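Long-range contacts in carbonic anhydrase (Neosartorya fumigata, PDB 6LAC), which probably catalyses the reversible hydration of carbon dioxide to hydrogencarbonate and a proton, using one zinc ion per subunit: residues Q28-C34 with I81-C87; S37-E41 with V167-A171; I94-V99 with L111-R115. The protein carries 1 engineered substitution. All coordinates share one frame; numbering follows the deposited sequence.

Interaction 1. Residues Q28-C34 with I81-C87; sequences QVLWIGC and IRNIVIC. With ZN (zinc ion), chain C.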
loop_
_atom_site.group_PDB
_atom_site.type_symbol
_atom_site.label_atom_id
_atom_site.label_comp_id
_atom_site.label_asym_id
_atom_site.label_seq_id
_atom_site.Cartn_x
_atom_site.Cartn_y
_atom_site.Cartn_z
ATOM N N GLN A 28 -6.099 4.170 -15.487
ATOM C CA GLN A 28 -5.531 3.766 -14.185
ATOM C C GLN A 28 -5.977 2.361 -13.869
ATOM O O GLN A 28 -7.086 1.959 -14.158
ATOM C CB GLN A 28 -5.920 4.741 -13.103
ATOM C CG GLN A 28 -4.982 5.937 -13.061
ATOM C CD GLN A 28 -5.465 6.879 -12.000
ATOM O OE1 GLN A 28 -6.569 7.416 -12.117
ATOM N NE2 GLN A 28 -4.709 6.988 -10.922
ATOM N N VAL A 29 -5.076 1.619 -13.226
ATOM C CA VAL A 29 -5.334 0.235 -12.773
ATOM C C VAL A 29 -5.152 0.209 -11.262
ATOM O O VAL A 29 -4.112 0.723 -10.772
ATOM C CB VAL A 29 -4.380 -0.744 -13.478
ATOM C CG1 VAL A 29 -4.555 -2.142 -12.942
ATOM C CG2 VAL A 29 -4.525 -0.656 -15.012
ATOM N N LEU A 30 -6.095 -0.372 -10.541
ATOM C CA LEU A 30 -5.912 -0.577 -9.079
ATOM C C LEU A 30 -5.045 -1.810 -8.940
ATOM O O LEU A 30 -5.449 -2.933 -9.313
ATOM C CB LEU A 30 -7.263 -0.752 -8.406
ATOM C CG LEU A 30 -7.225 -1.256 -6.959
ATOM C CD1 LEU A 30 -6.421 -0.327 -6.044
ATOM C CD2 LEU A 30 -8.604 -1.455 -6.434
ATOM N N TRP A 31 -3.853 -1.618 -8.383
ATOM C CA TRP A 31 -2.830 -2.672 -8.184
ATOM C C TRP A 31 -2.819 -3.006 -6.707
ATOM O O TRP A 31 -2.419 -2.101 -5.924
ATOM C CB TRP A 31 -1.478 -2.206 -8.681
ATOM C CG TRP A 31 -0.451 -3.284 -8.699
ATOM C CD1 TRP A 31 0.341 -3.739 -7.684
ATOM C CD2 TRP A 31 -0.120 -4.070 -9.842
ATOM N NE1 TRP A 31 1.103 -4.786 -8.119
ATOM C CE2 TRP A 31 0.859 -5.000 -9.444
ATOM C CE3 TRP A 31 -0.573 -4.103 -11.156
ATOM C CZ2 TRP A 31 1.397 -5.944 -10.341
ATOM C CZ3 TRP A 31 -0.038 -5.016 -12.026
ATOM C CH2 TRP A 31 0.923 -5.911 -11.627
ATOM N N ILE A 32 -3.197 -4.181 -6.296
ATOM C CA ILE A 32 -3.221 -4.639 -4.889
ATOM C C ILE A 32 -2.064 -5.578 -4.696
ATOM O O ILE A 32 -2.055 -6.656 -5.278
ATOM C CB ILE A 32 -4.540 -5.277 -4.527
ATOM C CG1 ILE A 32 -5.680 -4.280 -4.718
ATOM C CG2 ILE A 32 -4.511 -5.832 -3.114
ATOM C CD1 ILE A 32 -7.066 -4.894 -4.728
ATOM N N GLY A 33 -1.069 -5.157 -3.945
ATOM C CA GLY A 33 0.151 -5.909 -3.688
ATOM C C GLY A 33 0.353 -6.038 -2.194
ATOM O O GLY A 33 -0.386 -5.519 -1.341
ATOM N N CYS A 34 1.403 -6.762 -1.845
ATOM C CA CYS A 34 1.759 -7.072 -0.433
ATOM C C CYS A 34 2.877 -6.169 0.086
ATOM O O CYS A 34 3.868 -5.875 -0.593
ATOM C CB CYS A 34 2.191 -8.512 -0.294
ATOM S SG CYS A 34 2.597 -8.961 1.421
ATOM N N ILE A 81 -11.945 3.257 -12.475
ATOM C CA ILE A 81 -11.009 2.167 -12.830
ATOM C C ILE A 81 -11.809 0.965 -13.298
ATOM O O ILE A 81 -12.737 0.552 -12.579
ATOM C CB ILE A 81 -10.084 1.892 -11.630
ATOM C CG1 ILE A 81 -9.079 3.030 -11.539
ATOM C CG2 ILE A 81 -9.361 0.565 -11.739
ATOM C CD1 ILE A 81 -8.136 3.044 -10.346
ATOM N N ARG A 82 -11.316 0.360 -14.374
ATOM C CA ARG A 82 -11.971 -0.795 -15.007
ATOM C C ARG A 82 -11.195 -2.091 -14.892
ATOM O O ARG A 82 -11.701 -3.160 -15.268
ATOM C CB ARG A 82 -12.220 -0.560 -16.494
ATOM C CG ARG A 82 -12.964 0.730 -16.800
ATOM C CD ARG A 82 -14.186 0.900 -15.976
ATOM N NE ARG A 82 -15.132 1.698 -16.753
ATOM C CZ ARG A 82 -16.211 2.265 -16.259
ATOM N NH1 ARG A 82 -17.010 2.945 -17.064
ATOM N NH2 ARG A 82 -16.499 2.145 -14.978
ATOM N N ASN A 83 -10.013 -2.016 -14.257
ATOM C CA ASN A 83 -9.149 -3.195 -14.073
ATOM C C ASN A 83 -8.532 -3.139 -12.670
ATOM O O ASN A 83 -7.995 -2.091 -12.286
ATOM C CB ASN A 83 -8.043 -3.288 -15.110
ATOM C CG ASN A 83 -8.563 -3.634 -16.505
ATOM O OD1 ASN A 83 -8.848 -4.800 -16.752
ATOM N ND2 ASN A 83 -8.722 -2.592 -17.323
ATOM N N ILE A 84 -8.556 -4.280 -12.027
ATOM C CA ILE A 84 -7.941 -4.490 -10.687
ATOM C C ILE A 84 -6.982 -5.657 -10.848
ATOM O O ILE A 84 -7.420 -6.678 -11.421
ATOM C CB ILE A 84 -8.981 -4.793 -9.622
ATOM C CG1 ILE A 84 -9.946 -3.621 -9.476
ATOM C CG2 ILE A 84 -8.280 -5.116 -8.282
ATOM C CD1 ILE A 84 -11.132 -3.855 -8.560
ATOM N N VAL A 85 -5.750 -5.546 -10.394
ATOM C CA VAL A 85 -4.821 -6.685 -10.356
ATOM C C VAL A 85 -4.564 -7.003 -8.901
ATOM O O VAL A 85 -4.163 -6.055 -8.165
ATOM C CB VAL A 85 -3.533 -6.349 -11.112
ATOM C CG1 VAL A 85 -2.583 -7.544 -11.019
ATOM C CG2 VAL A 85 -3.796 -6.017 -12.558
ATOM N N ILE A 86 -4.703 -8.236 -8.475
ATOM C CA ILE A 86 -4.188 -8.706 -7.168
ATOM C C ILE A 86 -2.899 -9.448 -7.444
ATOM O O ILE A 86 -2.921 -10.458 -8.161
ATOM C CB ILE A 86 -5.206 -9.552 -6.417
ATOM C CG1 ILE A 86 -6.496 -8.751 -6.261
ATOM C CG2 ILE A 86 -4.634 -10.036 -5.079
ATOM C CD1 ILE A 86 -7.566 -9.422 -5.461
ATOM N N CYS A 87 -1.798 -8.885 -6.995
ATOM C CA CYS A 87 -0.466 -9.443 -7.239
ATOM C C CYS A 87 0.085 -10.028 -5.953
ATOM O O CYS A 87 0.353 -9.265 -4.998
ATOM C CB CYS A 87 0.462 -8.386 -7.736
ATOM S SG CYS A 87 2.044 -9.057 -8.318
HETATM ZN ZN ZN C . 4.074 -10.621 1.054
HETATM O O HOH W 1 -7.696 0.024 -16.418
HETATM O O HOH W 2 2.693 -8.462 -3.748
#

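Interaction 2. Residues S37-E41 with V167-A171; sequences SGADE and VYDKA. Engineered in segment 37-41: Ala39 (natural residue Cys).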
loop_
_atom_site.group_PDB
_atom_site.type_symbol
_atom_site.label_atom_id
_atom_site.label_comp_id
_atom_site.label_asym_id
_atom_site.label_seq_id
_atom_site.Cartn_x
_atom_site.Cartn_y
_atom_site.Cartn_z
ATOM N N SER A 37 6.612 -7.291 -0.261
ATOM C CA SER A 37 7.086 -7.742 -1.591
ATOM C C SER A 37 8.588 -7.438 -1.668
ATOM O O SER A 37 9.346 -8.271 -2.160
ATOM C CB SER A 37 6.262 -7.136 -2.656
ATOM O OG SER A 37 6.666 -7.581 -3.935
ATOM N N GLY A 38 9.038 -6.252 -1.281
ATOM C CA GLY A 38 10.480 -6.021 -0.984
ATOM C C GLY A 38 11.361 -6.113 -2.205
ATOM O O GLY A 38 12.589 -6.438 -2.008
ATOM N N ALA A 39 10.904 -5.819 -3.398
ATOM C CA ALA A 39 11.747 -5.986 -4.602
ATOM C C ALA A 39 11.225 -5.082 -5.735
ATOM O O ALA A 39 10.988 -3.899 -5.457
ATOM C CB ALA A 39 11.792 -7.457 -4.962
ATOM N N ASP A 40 11.120 -5.593 -6.952
ATOM C CA ASP A 40 10.805 -4.753 -8.133
ATOM C C ASP A 40 9.505 -5.238 -8.762
ATOM O O ASP A 40 9.399 -5.312 -9.998
ATOM C CB ASP A 40 11.980 -4.776 -9.126
ATOM C CG ASP A 40 13.290 -4.326 -8.538
ATOM O OD1 ASP A 40 13.271 -3.420 -7.687
ATOM O OD2 ASP A 40 14.306 -4.847 -8.980
ATOM N N GLU A 41 8.487 -5.575 -7.967
ATOM C CA GLU A 41 7.210 -6.093 -8.482
ATOM C C GLU A 41 6.579 -5.217 -9.551
ATOM O O GLU A 41 6.139 -5.743 -10.579
ATOM C CB GLU A 41 6.269 -6.213 -7.296
ATOM C CG GLU A 41 4.860 -6.648 -7.621
ATOM C CD GLU A 41 4.064 -6.666 -6.342
ATOM O OE1 GLU A 41 2.998 -6.018 -6.299
ATOM O OE2 GLU A 41 4.457 -7.397 -5.439
ATOM N N VAL A 167 1.144 -13.589 -9.867
ATOM C CA VAL A 167 2.233 -13.737 -8.869
ATOM C C VAL A 167 3.538 -13.269 -9.452
ATOM O O VAL A 167 3.858 -13.583 -10.609
ATOM C CB VAL A 167 2.348 -15.169 -8.386
ATOM C CG1 VAL A 167 3.345 -15.270 -7.269
ATOM C CG2 VAL A 167 1.030 -15.759 -8.015
ATOM N N TYR A 168 4.255 -12.486 -8.685
ATOM C CA TYR A 168 5.561 -11.955 -9.059
ATOM C C TYR A 168 6.645 -12.816 -8.432
ATOM O O TYR A 168 6.603 -13.136 -7.259
ATOM C CB TYR A 168 5.651 -10.534 -8.564
ATOM C CG TYR A 168 7.030 -9.963 -8.510
ATOM C CD1 TYR A 168 7.797 -9.806 -9.637
ATOM C CD2 TYR A 168 7.547 -9.505 -7.302
ATOM C CE1 TYR A 168 9.100 -9.281 -9.555
ATOM C CE2 TYR A 168 8.802 -8.932 -7.196
ATOM C CZ TYR A 168 9.578 -8.852 -8.337
ATOM O OH TYR A 168 10.840 -8.267 -8.243
ATOM N N ASP A 169 7.629 -13.161 -9.269
ATOM C CA ASP A 169 8.810 -13.955 -8.831
ATOM C C ASP A 169 10.076 -13.101 -8.936
ATOM O O ASP A 169 10.516 -12.827 -10.079
ATOM C CB ASP A 169 8.922 -15.180 -9.740
ATOM C CG ASP A 169 9.958 -16.182 -9.276
ATOM O OD1 ASP A 169 10.983 -15.740 -8.717
ATOM O OD2 ASP A 169 9.692 -17.394 -9.456
ATOM N N LYS A 170 10.603 -12.652 -7.800
ATOM C CA LYS A 170 11.762 -11.733 -7.794
ATOM C C LYS A 170 13.021 -12.494 -8.248
ATOM O O LYS A 170 13.984 -11.806 -8.524
ATOM C CB LYS A 170 11.917 -11.041 -6.448
ATOM C CG LYS A 170 12.236 -11.945 -5.287
ATOM C CD LYS A 170 12.445 -11.183 -4.014
ATOM C CE LYS A 170 12.578 -12.046 -2.778
ATOM N NZ LYS A 170 11.336 -12.761 -2.424
ATOM N N ALA A 171 12.990 -13.811 -8.307
ATOM C CA ALA A 171 14.181 -14.605 -8.720
ATOM C C ALA A 171 14.260 -14.669 -10.261
ATOM O O ALA A 171 15.361 -14.397 -10.818
ATOM C CB ALA A 171 14.192 -15.939 -8.017
HETATM O O HOH W 3 9.132 -10.807 -3.391
HETATM O O HOH W 4 10.456 -10.313 -0.458
#

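Interaction 3. Residues I94-V99 with L111-R115; sequences IASGEV and LDTLR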
loop_
_atom_site.group_PDB
_atom_site.type_symbol
_atom_site.label_atom_id
_atom_site.label_comp_id
_atom_site.label_asym_id
_atom_site.label_seq_id
_atom_site.Cartn_x
_atom_site.Cartn_y
_atom_site.Cartn_z
ATOM N N ILE A 94 4.094 -13.264 4.930
ATOM C CA ILE A 94 2.732 -13.246 5.484
ATOM C C ILE A 94 1.996 -14.491 4.973
ATOM O O ILE A 94 1.428 -15.259 5.821
ATOM C CB ILE A 94 2.070 -11.886 5.177
ATOM C CG1 ILE A 94 2.782 -10.746 5.903
ATOM C CG2 ILE A 94 0.601 -11.929 5.503
ATOM C CD1 ILE A 94 2.425 -9.398 5.365
ATOM N N ALA A 95 1.882 -14.720 3.665
ATOM C CA ALA A 95 1.220 -15.939 3.111
ATOM C C ALA A 95 2.247 -17.069 3.057
ATOM O O ALA A 95 2.793 -17.359 2.009
ATOM C CB ALA A 95 0.558 -15.660 1.794
ATOM N N SER A 96 2.572 -17.598 4.237
ATOM C CA SER A 96 3.661 -18.590 4.377
ATOM C C SER A 96 3.431 -19.383 5.647
ATOM O O SER A 96 2.720 -18.929 6.544
ATOM C CB SER A 96 5.053 -18.007 4.358
ATOM O OG SER A 96 5.526 -17.667 5.648
ATOM N N GLY A 97 4.057 -20.553 5.680
ATOM C CA GLY A 97 4.121 -21.409 6.875
ATOM C C GLY A 97 2.754 -21.822 7.352
ATOM O O GLY A 97 1.793 -21.904 6.522
ATOM N N GLU A 98 2.650 -22.064 8.664
ATOM C CA GLU A 98 1.475 -22.706 9.316
ATOM C C GLU A 98 0.885 -21.777 10.381
ATOM O O GLU A 98 -0.258 -22.034 10.761
ATOM C CB GLU A 98 1.875 -24.065 9.900
ATOM C CG GLU A 98 2.263 -25.090 8.852
ATOM C CD GLU A 98 1.118 -25.532 7.953
ATOM O OE1 GLU A 98 -0.066 -25.292 8.318
ATOM O OE2 GLU A 98 1.408 -26.110 6.888
ATOM N N VAL A 99 1.618 -20.742 10.818
ATOM C CA VAL A 99 1.218 -19.776 11.890
ATOM C C VAL A 99 2.068 -18.505 11.765
ATOM O O VAL A 99 3.191 -18.630 11.252
ATOM C CB VAL A 99 1.395 -20.368 13.305
ATOM C CG1 VAL A 99 0.340 -19.844 14.267
ATOM C CG2 VAL A 99 1.437 -21.891 13.330
ATOM N N LEU A 111 -5.866 -16.838 6.156
ATOM C CA LEU A 111 -4.784 -17.824 5.930
ATOM C C LEU A 111 -5.147 -19.162 6.606
ATOM O O LEU A 111 -4.822 -20.197 6.020
ATOM C CB LEU A 111 -3.465 -17.248 6.449
ATOM C CG LEU A 111 -2.931 -16.091 5.616
ATOM C CD1 LEU A 111 -1.697 -15.513 6.253
ATOM C CD2 LEU A 111 -2.629 -16.482 4.190
ATOM N N ASP A 112 -5.784 -19.132 7.780
ATOM C CA ASP A 112 -6.205 -20.394 8.432
ATOM C C ASP A 112 -7.163 -21.094 7.473
ATOM O O ASP A 112 -7.033 -22.335 7.266
ATOM C CB ASP A 112 -6.726 -20.140 9.851
ATOM C CG ASP A 112 -5.634 -19.898 10.890
ATOM O OD1 ASP A 112 -4.444 -20.221 10.620
ATOM O OD2 ASP A 112 -5.970 -19.370 11.953
ATOM N N THR A 113 -8.169 -20.389 6.968
ATOM C CA THR A 113 -9.115 -20.972 6.018
ATOM C C THR A 113 -8.436 -21.471 4.737
ATOM O O THR A 113 -8.826 -22.521 4.245
ATOM C CB THR A 113 -10.226 -19.987 5.708
ATOM O OG1 THR A 113 -11.010 -19.947 6.892
ATOM C CG2 THR A 113 -11.061 -20.404 4.527
ATOM N N LEU A 114 -7.465 -20.751 4.156
ATOM C CA LEU A 114 -6.729 -21.289 2.991
ATOM C C LEU A 114 -6.122 -22.626 3.360
ATOM O O LEU A 114 -6.163 -23.545 2.567
ATOM C CB LEU A 114 -5.592 -20.373 2.550
ATOM C CG LEU A 114 -5.980 -19.183 1.715
ATOM C CD1 LEU A 114 -4.711 -18.369 1.469
ATOM C CD2 LEU A 114 -6.639 -19.625 0.416
ATOM N N ARG A 115 -5.400 -22.645 4.480
ATOM C CA ARG A 115 -4.637 -23.842 4.873
ATOM C C ARG A 115 -5.599 -25.011 5.069
ATOM O O ARG A 115 -5.218 -26.122 4.733
ATOM C CB ARG A 115 -3.783 -23.555 6.107
ATOM C CG ARG A 115 -2.622 -22.608 5.815
ATOM C CD ARG A 115 -1.505 -22.490 6.842
ATOM N NE ARG A 115 -1.891 -21.429 7.726
ATOM C CZ ARG A 115 -1.359 -20.210 7.890
ATOM N NH1 ARG A 115 -0.241 -19.872 7.247
ATOM N NH2 ARG A 115 -1.927 -19.323 8.705
#

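Interaction 1. Residues Q28-C34 with I81-C87
Strands 29-34 and 83-87 run side by side in the same direction, 13° apart, with Leu30, Trp31 and Ile32 in parallel register with Ile84, Val85 and Ile86. Four backbone hydrogen bonds join them: Leu30 N gives to Asn83 O (3.1 Å), Val85 N to Leu30 O, Ile32 N to Val85 O and Cys87 N to Ile32 O. The first is the longest and most bent, the last two nearly straight. Where the direct bonds end, two waters take over. One donates to Gln28 O and accepts from Asn83 ND2, while Asn83 OD1 accepts from Trp164 NE1; the other accepts from Cys34 N and donates to Cys87 O.

On one side of the sheet Val85 lies alongside Trp31 and covers one face of its indole. With CG1 trans to its backbone N (chi1 179°), Val85 lays that methyl over the six-membered ring, 3.9 Å from CG1 to the ring centroid, a CH-pi contact. Cys87 has its CB 3.7 Å from Trp31 NE1, which is hydrogen-bonded to Glu41, and its SG 5.0 Å from the six-membered ring centroid in an oblique sulfur-aromatic contact. The other side is aliphatic: Leu30 CD2 lies 4.0 Å from Ile84 CG1, and Ile32 CD1 bridges Ile84 CG2 and Ile86 CG1, while Leu146 of helix 127-148 packs against both Ile84 and Ile86.

These neighbouring strands belong to the parallel part of the mixed sheet of a beta-class carbonic anhydrase. Cys34 SG binds the zinc ion at 2.2 Å; Asp36, His89 and Cys92 complete the site. The parallel bonds and the second water thus tie the ligand-bearing end of strand 29-34 to its neighbour, fixing the backbone from which Cys34 reaches the metal.

Interaction 2. Residues S37-E41 with V167-A171
Tyr168, near the end of sheet strand 162-169, packs its ring against the loop 37-41 that follows the zinc-ligand strand in this beta-class carbonic anhydrase fold. The tight part is the ring's contact with Glu41, whose CA stands almost over its centre, 3.5 Å from the centroid in a CH-pi contact. Glu41 CB comes equally close to Tyr168 CD2. The opposite face of the ring is covered by the backbone N of Lys170, just past the end of the strand. The first torsion of Tyr168, trans to the backbone N (chi1 163°), carries the ring across to the loop. There Tyr168 OH accepts a hydrogen bond from Asp40 N (3.0 Å). Beside this contact, Ser37 OG donates to Glu41 OE2 (2.7 Å), while OE1 of that carboxylate forms a salt bridge with Arg56 and accepts a hydrogen bond from Trp31.

The outer side is looser. Ala39, an engineered replacement for a cysteine seen in an interchain disulfide, touches the ring edge with its CB and also meets the Lys170 chain. Beyond it Asp40 and Lys170 are exposed, and the lysine is linked to the loop through water: one water accepts from Lys170 NZ at 3.1 Å and lies 2.8 Å from Ser37 O.

Interaction 3. Residues I94-V99 with L111-R115
Arg115 of helix 107-117 reaches across to the irregular loop 94-99, which follows the last zinc ligand in this beta-class carbonic anhydrase fold, and its guanidinium is held by a backbone oxygen of the loop and a carboxylate of its own helix. NH1 donates to Gly97 O (3.0 Å), but the bond is bent (N-H...O 143°), with the donor 59° above the carbonyl plane and the oxygen tilted from the guanidinium plane. Ser96 O is also near NH1, at 3.2 Å. NH2 is taken by Asp112 OD1, one helical turn back, in a salt bridge of 3.3 Å whose oxygen lies in the guanidinium plane. A bend at chi3 (-90°) turns the end of Arg115 along the loop and lays one guanidinium face against Glu98 O. Glu98 OE1 touches Arg115 CD at 3.5 Å and stays 4.3 Å from Arg115 NE, well out of the guanidinium plane, so any attraction is probably by charge alone; OE2 has a weak, long pairing with Arg130.

Two amides of the loop are also engaged. Gly97 N donates to Asp131 OD1 of helix 127-148, and Ser96 N makes a weak bond to Ile94 O round the inverse gamma turn centred on Ala95. Leu111 packs at the inner end: CD2 meets Ala95 CB at 4.1 Å in an apolar contact, while CD1 abuts the carbonyl oxygen Ile94 O at 3.2 Å.

Interaction 1 pairs the first strand of the parallel core with strand 83-89, closing a loop that carries strand 52-57 and helix 66-77. Before that loop is complete the chain passes through 37-41, whose partner 167-171 lies far downstream, so interactions 1 and 2 cross. They meet at the sheet, where Glu41 reaches Trp31 and Tyr168 CB packs on Cys87 SG. Interaction 3 opens only after interaction 1 has closed and falls within the long span bridged by interaction 2, joining the post-strand loop to helix 107-117. Ile94 CD1 touches Cys34 SG, bringing interactions 1 and 3 together beside the zinc ion.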